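Local coordinates for cellobiose 2-epimerase (Spirochaeta thermophila DSM 6192, PDB 5ZIG), which probably catalyses the reversible epimerization of cellobiose to 4-O-beta-D-glucopyranosyl-D-mannose, at residues 324-329 against 394-399; 9-14 against 398-403; 140-145 against 205-210; 121-126 against 198-203. All coordinates share one frame; numbering follows the deposited sequence.

Interaction 1: 324-329 against 394-399; sequences GFLNAY and MRRIDT
With CG of Asn327 trans to the backbone N (chi1 -172°), the amide oxygen is presented to Arg396, whose chain leaves its own helix fully stretched from CG to NE and lays the guanidinium beside that amide. The two belong to helices 315-332 and 384-402, neighbours running in roughly the same direction in the inner ring of an (alpha/alpha)6 barrel; their local axes pass 10.5 Å apart with an angle of 32° between directions. Across this gap Arg396 NH1 donates to Asn327 OD1 over 3.0 Å, fairly straight at 157°. The donor lies in the amide's carbonyl plane and uses a lone pair of OD1, yet the two flat groups stand nearly perpendicular, with the acceptor tilted slightly out of the guanidinium plane. The other end of the amide is fixed as well, since ND2 bonds to Thr262 OG1, while NE of Arg396 forms a salt bridge with Glu392 of its own helix. The arginine is therefore steered from within helix 384-402 and offers NH1 directly, and NH2 through a water, to helix 315-332.

Beside the polar pair the packing is aliphatic: Leu326 CB rests 4.0 Å from Arg396 CD, and Leu326 CD2 comes to 4.4 Å from Ile397 CG1. Two waters at the guanidinium edge, in its plane, complete the join. One accepts from Arg396 NH1 and gives a weak bond to Leu326 O; the second accepts from Arg396 NH2 at 2.9 Å and donates to Asn327 OD1 at 3.3 Å.

Interaction 2: 9-14 against 398-403; sequences PTLRQI and DTILEE
Ile400 and Leu401 are the residues of 398-403 that touch helix 7-31, by way of Leu11 and Arg12. The run starts at Asp398, whose carboxylate forms a salt bridge with Arg15, the residue directly after the 9-14 segment. Ile400 comes next: with CG2 anti to the backbone N, that branch meets Leu11 CD1 at 3.8 Å, the two side chains crossing at roughly a right angle. Tyr329 of helix 315-332 and Leu338 of helix 336-352 also pack on Ile400, so this side of the contact turns into the protein interior.

Leu401 carries the larger share. Leu401 CA and Leu11 CA, 7.8 Å apart, are the nearest CA pair of the two segments. The Leu401 methyls fit against two successive residues: CD2 is 4.1 Å from Leu11 CB and 3.9 Å from Arg12 CG, while CD1 also lies near Arg12 CG. Arg12 lends only its aliphatic root here. A bend at chi3 (-69°) turns its guanidinium back so that one face, toward its rim, lies over Pro9 CA. The helix ends just past Leu401, at Glu402, and Glu403 is the first residue to leave helical angles.

Directions of the two helices differ by 147°, the antiparallel pairing of an inner helix with an outer one in an (alpha/alpha)6 barrel, here joining the two ends of the chain. Between the segments the cohesion is purely van der Waals and carries little directional demand; the directional links between these helices, Asp398 to Arg15 and Arg8 NH1 to Leu401 O, lie just outside the apolar patch.

Interaction 3: 140-145 against 205-210; sequences EALTLA and FRTTKE
Leu142 reaches across from helix 139-156 to lay both its methyls against the CG2 of Thr208, CD1 at 4.0 Å and CD2 at 4.2 Å. A chi1 of -166° sets its CG anti to the backbone N and carries both methyls toward Thr208; the two side chains lie alongside one another, pointing opposite ways. CD1 also lies 4.2 Å from Thr207 CG2, so one leucine meets two neighbouring threonine methyls.

In the (alpha/alpha)6 barrel this joins an outer helix to the C-terminal end of the inner helix 191-208. The chain turns sharply there: Lys209 takes a positive phi of 58°, its NZ reaches back to Arg206 O at 3.3 Å, and Glu210 caps the start of helix 211-228 through the backbone N of Arg212. Both threonine hydroxyls are engaged within their own helix, OG1 of Thr207 with Thr203 O and OG1 of Thr208 with Leu204 O; Thr208 OG1 also receives a weak bond from Glu210 N. Trp146 packs on Thr208 and Glu210 nearby.

With their oxygens occupied at home, the threonines offer Leu142 methyl groups, and the segments meet through a small apolar touch at the protein surface.

Interaction 4: 121-126 against 198-203; sequences GNAFAV and LEAYST
Helices 119-136 and 191-208 run side by side in the same direction at Ala123 and Ala200, 20° apart, with local axes only 8.2 Å from each other and Ala123 CA 5.8 Å from Ala200 CA. Small side chains permit this closeness. Ala200 CB presses on the carbonyl of Ala123, 3.4 Å from its O, and sits 4.3 Å from Ala123 CB. Val126, one turn on, sets CG1 against Ala200 CB at 4.1 Å, so the alanine methyl sits against two successive turns of the other helix.

Toward the barrel centre the chemistry changes. Phe124 starts out pointing away from helix 191-208, and an unusual chi1 of -99° carries its ring round to meet Glu199. The glutamate, extended beyond CG, brings OE1 over one ring face near the outer rim, 3.5 Å from Phe124 CZ, with ring and carboxylate planes 76° apart. An oxygen over a ring face gains little from the ring itself; other bonds probably set its place. OE1 is bonded to His196 ND1, and OE2 to Tyr384 OH and, as a salt bridge, to Arg388. His196 also stacks on Phe124, and Tyr384 meets the same ring edge-to-face, so acid and phenylalanine share one set of neighbours.

A bound 1,2-ethanediol, probably from the crystallisation liquor, lies about 4 Å from the Glu199 side chain. Adjacent parallel inner helices are the defining element of the (alpha/alpha)6 barrel, and the cluster of Glu199, His196, Tyr384 and Arg388 is consistent with the central pocket of N-acylglucosamine 2-epimerase family members.

Interactions 1 and 4 are buried and each joins two inner helices running in roughly the same direction, but differently: alanines let interaction 4 close tightly, whereas the wider gap of interaction 1 is bridged by an arginine, an asparagine and waters. Interactions 2 and 3 pair inner with outer helices and rely on aliphatic groups, the first partly buried, the second at the surface. Helix 384-402 serves interactions 1 and 2, whose centres lie 9 Å apart and which touch through Ile397 on Ile14. Helix 191-208 likewise serves interactions 3 and 4, 11 Å apart between centres, where Ala145 O meets Val126 CG2. Interaction 2 joins the chain ends, enclosing both 3 and 4 within its loop.

Interaction 1: 324-329 against 394-399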
loop_
_atom_site.group_PDB
_atom_site.type_symbol
_atom_site.label_atom_id
_atom_site.label_comp_id
_atom_site.label_asym_id
_atom_site.label_seq_id
_atom_site.Cartn_x
_atom_site.Cartn_y
_atom_site.Cartn_z
ATOM N N GLY A 324 -9.134 -5.057 -5.093
ATOM C CA GLY A 324 -9.536 -4.412 -6.324
ATOM C C GLY A 324 -10.752 -5.057 -6.954
ATOM O O GLY A 324 -11.604 -4.369 -7.511
ATOM N N PHE A 325 -10.851 -6.389 -6.867
ATOM C CA PHE A 325 -11.978 -7.069 -7.479
ATOM C C PHE A 325 -13.257 -6.828 -6.685
ATOM O O PHE A 325 -14.338 -6.695 -7.270
ATOM C CB PHE A 325 -11.673 -8.566 -7.623
ATOM C CG PHE A 325 -10.704 -8.875 -8.732
ATOM C CD1 PHE A 325 -10.840 -8.262 -9.970
ATOM C CD2 PHE A 325 -9.673 -9.772 -8.543
ATOM C CE1 PHE A 325 -9.952 -8.533 -10.996
ATOM C CE2 PHE A 325 -8.792 -10.055 -9.557
ATOM C CZ PHE A 325 -8.927 -9.436 -10.785
ATOM N N LEU A 326 -13.155 -6.775 -5.351
ATOM C CA LEU A 326 -14.309 -6.432 -4.529
ATOM C C LEU A 326 -14.794 -5.021 -4.827
ATOM O O LEU A 326 -16.011 -4.774 -4.948
ATOM C CB LEU A 326 -13.958 -6.573 -3.055
ATOM C CG LEU A 326 -13.584 -7.969 -2.539
ATOM C CD1 LEU A 326 -13.202 -7.853 -1.074
ATOM C CD2 LEU A 326 -14.710 -9.033 -2.749
ATOM N N ASN A 327 -13.843 -4.086 -4.956
ATOM C CA ASN A 327 -14.170 -2.703 -5.275
ATOM C C ASN A 327 -14.864 -2.599 -6.625
ATOM O O ASN A 327 -15.780 -1.797 -6.794
ATOM C CB ASN A 327 -12.886 -1.862 -5.272
ATOM C CG ASN A 327 -13.163 -0.382 -5.405
ATOM O OD1 ASN A 327 -13.712 0.248 -4.506
ATOM N ND2 ASN A 327 -12.783 0.177 -6.533
ATOM N N ALA A 328 -14.402 -3.376 -7.608
ATOM C CA ALA A 328 -14.977 -3.313 -8.944
ATOM C C ALA A 328 -16.408 -3.832 -8.973
ATOM O O ALA A 328 -17.208 -3.391 -9.810
ATOM C CB ALA A 328 -14.127 -4.115 -9.922
ATOM N N TYR A 329 -16.737 -4.789 -8.108
ATOM C CA TYR A 329 -18.127 -5.202 -7.996
ATOM C C TYR A 329 -18.981 -4.051 -7.467
ATOM O O TYR A 329 -19.987 -3.685 -8.076
ATOM C CB TYR A 329 -18.257 -6.429 -7.099
ATOM C CG TYR A 329 -19.708 -6.748 -6.772
ATOM C CD1 TYR A 329 -20.557 -7.299 -7.728
ATOM C CD2 TYR A 329 -20.231 -6.469 -5.518
ATOM C CE1 TYR A 329 -21.893 -7.570 -7.431
ATOM C CE2 TYR A 329 -21.562 -6.730 -5.217
ATOM C CZ TYR A 329 -22.385 -7.283 -6.169
ATOM O OH TYR A 329 -23.703 -7.548 -5.833
ATOM N N MET A 394 -13.150 -7.571 4.936
ATOM C CA MET A 394 -14.185 -7.786 5.939
ATOM C C MET A 394 -15.259 -6.718 5.848
ATOM O O MET A 394 -16.459 -7.029 5.857
ATOM C CB MET A 394 -13.564 -7.802 7.337
ATOM C CG MET A 394 -12.968 -9.148 7.705
ATOM S SD MET A 394 -12.430 -9.199 9.418
ATOM C CE MET A 394 -10.807 -8.455 9.261
ATOM N N ARG A 395 -14.845 -5.450 5.748
ATOM C CA ARG A 395 -15.814 -4.371 5.680
ATOM C C ARG A 395 -16.620 -4.430 4.397
ATOM O O ARG A 395 -17.834 -4.191 4.408
ATOM C CB ARG A 395 -15.123 -3.018 5.794
ATOM C CG ARG A 395 -16.006 -1.963 6.459
ATOM C CD ARG A 395 -15.516 -0.562 6.131
ATOM N NE ARG A 395 -15.323 -0.351 4.697
ATOM C CZ ARG A 395 -14.137 -0.225 4.109
ATOM N NH1 ARG A 395 -13.026 -0.295 4.835
ATOM N NH2 ARG A 395 -14.048 -0.035 2.796
ATOM N N ARG A 396 -15.961 -4.736 3.281
ATOM C CA ARG A 396 -16.648 -4.728 1.999
ATOM C C ARG A 396 -17.578 -5.922 1.870
ATOM O O ARG A 396 -18.704 -5.784 1.370
ATOM C CB ARG A 396 -15.637 -4.726 0.855
ATOM C CG ARG A 396 -14.920 -3.397 0.645
ATOM C CD ARG A 396 -13.710 -3.645 -0.278
ATOM N NE ARG A 396 -12.797 -2.508 -0.362
ATOM C CZ ARG A 396 -12.922 -1.515 -1.237
ATOM N NH1 ARG A 396 -13.925 -1.511 -2.107
ATOM N NH2 ARG A 396 -12.048 -0.526 -1.232
ATOM N N ILE A 397 -17.114 -7.113 2.273
ATOM C CA ILE A 397 -17.959 -8.297 2.146
ATOM C C ILE A 397 -19.189 -8.160 3.031
ATOM O O ILE A 397 -20.313 -8.442 2.595
ATOM C CB ILE A 397 -17.161 -9.581 2.445
ATOM C CG1 ILE A 397 -16.355 -9.989 1.211
ATOM C CG2 ILE A 397 -18.090 -10.728 2.790
ATOM C CD1 ILE A 397 -15.415 -11.178 1.460
ATOM N N ASP A 398 -19.003 -7.674 4.268
ATOM C CA ASP A 398 -20.128 -7.420 5.171
ATOM C C ASP A 398 -21.178 -6.519 4.528
ATOM O O ASP A 398 -22.380 -6.803 4.590
ATOM C CB ASP A 398 -19.643 -6.764 6.465
ATOM C CG ASP A 398 -18.975 -7.741 7.407
ATOM O OD1 ASP A 398 -18.876 -8.936 7.070
ATOM O OD2 ASP A 398 -18.544 -7.300 8.492
ATOM N N THR A 399 -20.735 -5.391 3.961
ATOM C CA THR A 399 -21.638 -4.484 3.254
ATOM C C THR A 399 -22.389 -5.214 2.148
ATOM O O THR A 399 -23.595 -5.007 1.956
ATOM C CB THR A 399 -20.842 -3.312 2.673
ATOM O OG1 THR A 399 -20.478 -2.416 3.727
ATOM C CG2 THR A 399 -21.664 -2.552 1.633
HETATM O O HOH W 1 -16.267 -3.492 -2.301
HETATM O O HOH W 2 -11.995 2.115 -2.426
#

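Interaction 2: 9-14 against 398-403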
loop_
_atom_site.group_PDB
_atom_site.type_symbol
_atom_site.label_atom_id
_atom_site.label_comp_id
_atom_site.label_asym_id
_atom_site.label_seq_id
_atom_site.Cartn_x
_atom_site.Cartn_y
_atom_site.Cartn_z
ATOM N N PRO A 9 -23.007 -18.068 0.358
ATOM C CA PRO A 9 -22.184 -18.896 1.258
ATOM C C PRO A 9 -20.682 -18.776 0.993
ATOM O O PRO A 9 -19.895 -18.855 1.942
ATOM C CB PRO A 9 -22.717 -20.325 1.024
ATOM C CG PRO A 9 -23.516 -20.264 -0.230
ATOM C CD PRO A 9 -23.989 -18.868 -0.398
ATOM N N THR A 10 -20.260 -18.579 -0.261
ATOM C CA THR A 10 -18.842 -18.367 -0.553
ATOM C C THR A 10 -18.313 -17.105 0.131
ATOM O O THR A 10 -17.217 -17.110 0.708
ATOM C CB THR A 10 -18.630 -18.268 -2.065
ATOM O OG1 THR A 10 -19.531 -19.161 -2.735
ATOM C CG2 THR A 10 -17.193 -18.610 -2.448
ATOM N N LEU A 11 -19.083 -16.010 0.075
ATOM C CA LEU A 11 -18.629 -14.764 0.684
ATOM C C LEU A 11 -18.558 -14.892 2.200
ATOM O O LEU A 11 -17.602 -14.411 2.821
ATOM C CB LEU A 11 -19.551 -13.611 0.276
ATOM C CG LEU A 11 -19.518 -13.223 -1.205
ATOM C CD1 LEU A 11 -20.561 -12.143 -1.512
ATOM C CD2 LEU A 11 -18.120 -12.750 -1.623
ATOM N N ARG A 12 -19.558 -15.536 2.813
ATOM C CA ARG A 12 -19.524 -15.758 4.259
ATOM C C ARG A 12 -18.307 -16.578 4.649
ATOM O O ARG A 12 -17.694 -16.347 5.696
ATOM C CB ARG A 12 -20.783 -16.494 4.726
ATOM C CG ARG A 12 -22.109 -15.802 4.431
ATOM C CD ARG A 12 -23.181 -16.330 5.379
ATOM N NE ARG A 12 -23.490 -17.724 5.051
ATOM C CZ ARG A 12 -24.426 -18.073 4.184
ATOM N NH1 ARG A 12 -25.133 -17.131 3.562
ATOM N NH2 ARG A 12 -24.663 -19.357 3.938
ATOM N N GLN A 13 -17.970 -17.570 3.828
ATOM C CA GLN A 13 -16.782 -18.362 4.087
ATOM C C GLN A 13 -15.526 -17.481 4.056
ATOM O O GLN A 13 -14.719 -17.497 4.997
ATOM C CB GLN A 13 -16.712 -19.508 3.072
ATOM C CG GLN A 13 -15.541 -20.485 3.235
ATOM C CD GLN A 13 -15.355 -20.954 4.659
ATOM O OE1 GLN A 13 -16.320 -21.062 5.426
ATOM N NE2 GLN A 13 -14.107 -21.239 5.028
ATOM N N ILE A 14 -15.375 -16.674 3.002
ATOM C CA ILE A 14 -14.161 -15.867 2.836
ATOM C C ILE A 14 -14.039 -14.833 3.949
ATOM O O ILE A 14 -12.948 -14.591 4.487
ATOM C CB ILE A 14 -14.155 -15.209 1.445
ATOM C CG1 ILE A 14 -13.937 -16.311 0.409
ATOM C CG2 ILE A 14 -13.084 -14.041 1.360
ATOM C CD1 ILE A 14 -14.261 -15.918 -1.004
ATOM N N ASP A 398 -19.003 -7.674 4.268
ATOM C CA ASP A 398 -20.128 -7.420 5.171
ATOM C C ASP A 398 -21.178 -6.519 4.528
ATOM O O ASP A 398 -22.380 -6.803 4.590
ATOM C CB ASP A 398 -19.643 -6.764 6.465
ATOM C CG ASP A 398 -18.975 -7.741 7.407
ATOM O OD1 ASP A 398 -18.876 -8.936 7.070
ATOM O OD2 ASP A 398 -18.544 -7.300 8.492
ATOM N N THR A 399 -20.735 -5.391 3.961
ATOM C CA THR A 399 -21.638 -4.484 3.254
ATOM C C THR A 399 -22.389 -5.214 2.148
ATOM O O THR A 399 -23.595 -5.007 1.956
ATOM C CB THR A 399 -20.842 -3.312 2.673
ATOM O OG1 THR A 399 -20.478 -2.416 3.727
ATOM C CG2 THR A 399 -21.664 -2.552 1.633
ATOM N N ILE A 400 -21.694 -6.092 1.424
ATOM C CA ILE A 400 -22.343 -6.850 0.365
ATOM C C ILE A 400 -23.422 -7.758 0.952
ATOM O O ILE A 400 -24.565 -7.764 0.492
ATOM C CB ILE A 400 -21.306 -7.654 -0.437
ATOM C CG1 ILE A 400 -20.362 -6.711 -1.193
ATOM C CG2 ILE A 400 -22.008 -8.631 -1.388
ATOM C CD1 ILE A 400 -19.373 -7.442 -2.089
ATOM N N LEU A 401 -23.080 -8.504 2.003
ATOM C CA LEU A 401 -23.997 -9.483 2.561
ATOM C C LEU A 401 -25.145 -8.800 3.289
ATOM O O LEU A 401 -26.260 -9.332 3.331
ATOM C CB LEU A 401 -23.251 -10.434 3.498
ATOM C CG LEU A 401 -22.220 -11.403 2.904
ATOM C CD1 LEU A 401 -21.167 -11.832 3.939
ATOM C CD2 LEU A 401 -22.935 -12.633 2.341
ATOM N N GLU A 402 -24.903 -7.616 3.850
ATOM C CA GLU A 402 -25.980 -6.931 4.557
ATOM C C GLU A 402 -26.926 -6.224 3.600
ATOM O O GLU A 402 -28.109 -6.078 3.912
ATOM C CB GLU A 402 -25.416 -5.916 5.561
ATOM C CG GLU A 402 -25.150 -6.484 6.960
ATOM C CD GLU A 402 -24.653 -5.428 7.944
ATOM O OE1 GLU A 402 -23.920 -4.509 7.522
ATOM O OE2 GLU A 402 -24.987 -5.519 9.144
ATOM N N GLU A 403 -26.428 -5.763 2.451
ATOM C CA GLU A 403 -27.238 -5.007 1.519
ATOM C C GLU A 403 -27.420 -5.859 0.276
ATOM O O GLU A 403 -28.389 -6.639 0.199
ATOM C CB GLU A 403 -26.601 -3.639 1.235
ATOM C CG GLU A 403 -27.500 -2.671 0.471
ATOM C CD GLU A 403 -28.655 -2.127 1.303
ATOM O OE1 GLU A 403 -29.825 -2.494 1.027
ATOM O OE2 GLU A 403 -28.385 -1.321 2.225
#

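Interaction 3: 140-145 against 205-210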
loop_
_atom_site.group_PDB
_atom_site.type_symbol
_atom_site.label_atom_id
_atom_site.label_comp_id
_atom_site.label_asym_id
_atom_site.label_seq_id
_atom_site.Cartn_x
_atom_site.Cartn_y
_atom_site.Cartn_z
ATOM N N GLU A 140 0.140 14.461 19.368
ATOM C CA GLU A 140 1.428 14.773 18.756
ATOM C C GLU A 140 1.616 14.047 17.422
ATOM O O GLU A 140 2.234 14.596 16.497
ATOM C CB GLU A 140 2.558 14.433 19.734
ATOM C CG GLU A 140 3.907 14.217 19.084
ATOM C CD GLU A 140 4.890 13.538 20.016
ATOM O OE1 GLU A 140 5.267 14.162 21.034
ATOM O OE2 GLU A 140 5.275 12.377 19.736
ATOM N N ALA A 141 1.071 12.827 17.297
ATOM C CA ALA A 141 1.164 12.084 16.041
ATOM C C ALA A 141 0.499 12.838 14.893
ATOM O O ALA A 141 1.008 12.834 13.766
ATOM C CB ALA A 141 0.531 10.693 16.190
ATOM N N LEU A 142 -0.659 13.465 15.148
ATOM C CA LEU A 142 -1.310 14.240 14.094
ATOM C C LEU A 142 -0.513 15.501 13.764
ATOM O O LEU A 142 -0.396 15.878 12.592
ATOM C CB LEU A 142 -2.751 14.594 14.488
ATOM C CG LEU A 142 -3.657 15.108 13.353
ATOM C CD1 LEU A 142 -3.957 14.002 12.348
ATOM C CD2 LEU A 142 -4.945 15.689 13.903
ATOM N N THR A 143 0.059 16.156 14.772
ATOM C CA THR A 143 0.894 17.320 14.479
ATOM C C THR A 143 2.082 16.934 13.600
ATOM O O THR A 143 2.423 17.653 12.650
ATOM C CB THR A 143 1.343 17.975 15.781
ATOM O OG1 THR A 143 0.182 18.484 16.454
ATOM C CG2 THR A 143 2.294 19.130 15.503
ATOM N N LEU A 144 2.678 15.763 13.857
ATOM C CA LEU A 144 3.787 15.316 13.024
ATOM C C LEU A 144 3.328 14.987 11.609
ATOM O O LEU A 144 4.036 15.279 10.637
ATOM C CB LEU A 144 4.478 14.119 13.670
ATOM C CG LEU A 144 5.486 14.563 14.733
ATOM C CD1 LEU A 144 5.845 13.418 15.656
ATOM C CD2 LEU A 144 6.723 15.088 14.041
ATOM N N ALA A 145 2.164 14.370 11.459
ATOM C CA ALA A 145 1.667 14.133 10.108
ATOM C C ALA A 145 1.478 15.455 9.370
ATOM O O ALA A 145 1.745 15.551 8.169
ATOM C CB ALA A 145 0.365 13.333 10.158
ATOM N N PHE A 205 -7.137 13.270 4.917
ATOM C CA PHE A 205 -8.391 13.999 4.717
ATOM C C PHE A 205 -9.560 13.335 5.445
ATOM O O PHE A 205 -10.410 14.026 6.018
ATOM C CB PHE A 205 -8.703 14.118 3.224
ATOM C CG PHE A 205 -9.987 14.847 2.926
ATOM C CD1 PHE A 205 -10.060 16.224 3.047
ATOM C CD2 PHE A 205 -11.121 14.148 2.526
ATOM C CE1 PHE A 205 -11.234 16.893 2.773
ATOM C CE2 PHE A 205 -12.297 14.805 2.249
ATOM C CZ PHE A 205 -12.356 16.180 2.371
ATOM N N ARG A 206 -9.636 12.002 5.408
ATOM C CA ARG A 206 -10.665 11.315 6.181
ATOM C C ARG A 206 -10.549 11.652 7.659
ATOM O O ARG A 206 -11.558 11.853 8.344
ATOM C CB ARG A 206 -10.573 9.802 5.983
ATOM C CG ARG A 206 -11.583 9.049 6.858
ATOM C CD ARG A 206 -11.530 7.515 6.647
ATOM N NE ARG A 206 -12.274 7.135 5.456
ATOM C CZ ARG A 206 -11.724 6.828 4.291
ATOM N NH1 ARG A 206 -10.402 6.838 4.156
ATOM N NH2 ARG A 206 -12.501 6.498 3.265
ATOM N N THR A 207 -9.320 11.724 8.171
ATOM C CA THR A 207 -9.084 11.959 9.591
ATOM C C THR A 207 -9.387 13.408 9.989
ATOM O O THR A 207 -9.835 13.655 11.113
ATOM C CB THR A 207 -7.620 11.594 9.926
ATOM O OG1 THR A 207 -7.293 10.296 9.381
ATOM C CG2 THR A 207 -7.338 11.621 11.438
ATOM N N THR A 208 -9.176 14.377 9.088
ATOM C CA THR A 208 -9.235 15.791 9.462
ATOM C C THR A 208 -10.193 16.652 8.640
ATOM O O THR A 208 -10.574 17.724 9.117
ATOM C CB THR A 208 -7.842 16.444 9.362
ATOM O OG1 THR A 208 -7.445 16.492 7.986
ATOM C CG2 THR A 208 -6.793 15.686 10.164
ATOM N N LYS A 209 -10.550 16.256 7.419
ATOM C CA LYS A 209 -11.427 17.053 6.556
ATOM C C LYS A 209 -10.845 18.436 6.288
ATOM O O LYS A 209 -11.579 19.404 6.049
ATOM C CB LYS A 209 -12.841 17.176 7.141
ATOM C CG LYS A 209 -13.767 16.014 6.802
ATOM C CD LYS A 209 -13.487 14.801 7.674
ATOM C CE LYS A 209 -13.502 15.169 9.160
ATOM N NZ LYS A 209 -13.321 13.989 10.067
ATOM N N GLU A 210 -9.527 18.540 6.343
ATOM C CA GLU A 210 -8.884 19.803 6.050
ATOM C C GLU A 210 -8.939 20.020 4.541
ATOM O O GLU A 210 -8.563 19.121 3.779
ATOM C CB GLU A 210 -7.455 19.805 6.592
ATOM C CG GLU A 210 -6.579 20.997 6.186
ATOM C CD GLU A 210 -7.234 22.345 6.435
ATOM O OE1 GLU A 210 -7.695 22.589 7.577
ATOM O OE2 GLU A 210 -7.284 23.153 5.478
#

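Interaction 4: 121-126 against 198-203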
loop_
_atom_site.group_PDB
_atom_site.type_symbol
_atom_site.label_atom_id
_atom_site.label_comp_id
_atom_site.label_asym_id
_atom_site.label_seq_id
_atom_site.Cartn_x
_atom_site.Cartn_y
_atom_site.Cartn_z
ATOM N N GLY A 121 8.452 7.210 1.378
ATOM C CA GLY A 121 8.454 6.867 2.791
ATOM C C GLY A 121 7.822 7.907 3.690
ATOM O O GLY A 121 7.151 7.572 4.668
ATOM N N ASN A 122 8.077 9.184 3.403
ATOM C CA ASN A 122 7.425 10.235 4.171
ATOM C C ASN A 122 5.905 10.206 3.982
ATOM O O ASN A 122 5.161 10.526 4.923
ATOM C CB ASN A 122 8.025 11.590 3.782
ATOM C CG ASN A 122 9.378 11.831 4.450
ATOM O OD1 ASN A 122 9.449 12.441 5.510
ATOM N ND2 ASN A 122 10.441 11.311 3.858
ATOM N N ALA A 123 5.428 9.818 2.790
ATOM C CA ALA A 123 3.992 9.571 2.590
ATOM C C ALA A 123 3.480 8.515 3.558
ATOM O O ALA A 123 2.540 8.759 4.322
ATOM C CB ALA A 123 3.704 9.126 1.153
ATOM N N PHE A 124 4.089 7.323 3.536
ATOM C CA PHE A 124 3.663 6.260 4.442
ATOM C C PHE A 124 3.670 6.715 5.896
ATOM O O PHE A 124 2.806 6.308 6.672
ATOM C CB PHE A 124 4.551 5.017 4.275
ATOM C CG PHE A 124 3.939 3.964 3.401
ATOM C CD1 PHE A 124 2.955 3.122 3.894
ATOM C CD2 PHE A 124 4.296 3.865 2.067
ATOM C CE1 PHE A 124 2.344 2.155 3.067
ATOM C CE2 PHE A 124 3.691 2.922 1.233
ATOM C CZ PHE A 124 2.717 2.055 1.743
ATOM N N ALA A 125 4.618 7.574 6.283
ATOM C CA ALA A 125 4.614 8.084 7.648
ATOM C C ALA A 125 3.346 8.883 7.914
ATOM O O ALA A 125 2.719 8.741 8.967
ATOM C CB ALA A 125 5.861 8.947 7.913
ATOM N N VAL A 126 2.963 9.749 6.981
ATOM C CA VAL A 126 1.732 10.508 7.167
ATOM C C VAL A 126 0.551 9.547 7.300
ATOM O O VAL A 126 -0.200 9.591 8.283
ATOM C CB VAL A 126 1.545 11.512 6.015
ATOM C CG1 VAL A 126 0.078 12.033 5.948
ATOM C CG2 VAL A 126 2.547 12.662 6.147
ATOM N N LEU A 198 -1.118 9.988 -2.754
ATOM C CA LEU A 198 -2.574 9.976 -2.790
ATOM C C LEU A 198 -3.127 9.139 -1.643
ATOM O O LEU A 198 -4.022 9.576 -0.906
ATOM C CB LEU A 198 -3.044 9.447 -4.146
ATOM C CG LEU A 198 -4.545 9.234 -4.280
ATOM C CD1 LEU A 198 -5.285 10.559 -4.412
ATOM C CD2 LEU A 198 -4.864 8.306 -5.454
ATOM N N GLU A 199 -2.548 7.949 -1.440
ATOM C CA GLU A 199 -3.053 7.029 -0.424
ATOM C C GLU A 199 -3.012 7.660 0.956
ATOM O O GLU A 199 -4.004 7.627 1.706
ATOM C CB GLU A 199 -2.245 5.729 -0.467
ATOM C CG GLU A 199 -2.389 4.818 0.738
ATOM C CD GLU A 199 -1.362 3.692 0.720
ATOM O OE1 GLU A 199 -0.147 3.959 0.872
ATOM O OE2 GLU A 199 -1.766 2.536 0.519
ATOM N N ALA A 200 -1.871 8.266 1.297
ATOM C CA ALA A 200 -1.731 8.992 2.553
ATOM C C ALA A 200 -2.770 10.094 2.677
ATOM O O ALA A 200 -3.362 10.282 3.745
ATOM C CB ALA A 200 -0.318 9.592 2.652
ATOM N N TYR A 201 -2.971 10.862 1.605
ATOM C CA TYR A 201 -3.781 12.076 1.704
ATOM C C TYR A 201 -5.254 11.743 1.878
ATOM O O TYR A 201 -5.938 12.383 2.685
ATOM C CB TYR A 201 -3.571 12.960 0.479
ATOM C CG TYR A 201 -2.241 13.699 0.476
ATOM C CD1 TYR A 201 -1.275 13.442 1.445
ATOM C CD2 TYR A 201 -1.963 14.657 -0.480
ATOM C CE1 TYR A 201 -0.056 14.118 1.449
ATOM C CE2 TYR A 201 -0.721 15.348 -0.496
ATOM C CZ TYR A 201 0.214 15.074 0.480
ATOM O OH TYR A 201 1.431 15.751 0.499
ATOM N N SER A 202 -5.764 10.758 1.127
ATOM C CA SER A 202 -7.130 10.279 1.364
ATOM C C SER A 202 -7.373 10.032 2.849
ATOM O O SER A 202 -8.386 10.471 3.407
ATOM C CB SER A 202 -7.414 9.005 0.559
ATOM O OG SER A 202 -7.477 9.269 -0.839
ATOM N N THR A 203 -6.424 9.373 3.515
ATOM C CA THR A 203 -6.570 9.039 4.930
ATOM C C THR A 203 -6.371 10.267 5.826
ATOM O O THR A 203 -7.078 10.421 6.832
ATOM C CB THR A 203 -5.594 7.892 5.283
ATOM O OG1 THR A 203 -6.077 6.665 4.719
ATOM C CG2 THR A 203 -5.437 7.700 6.797
#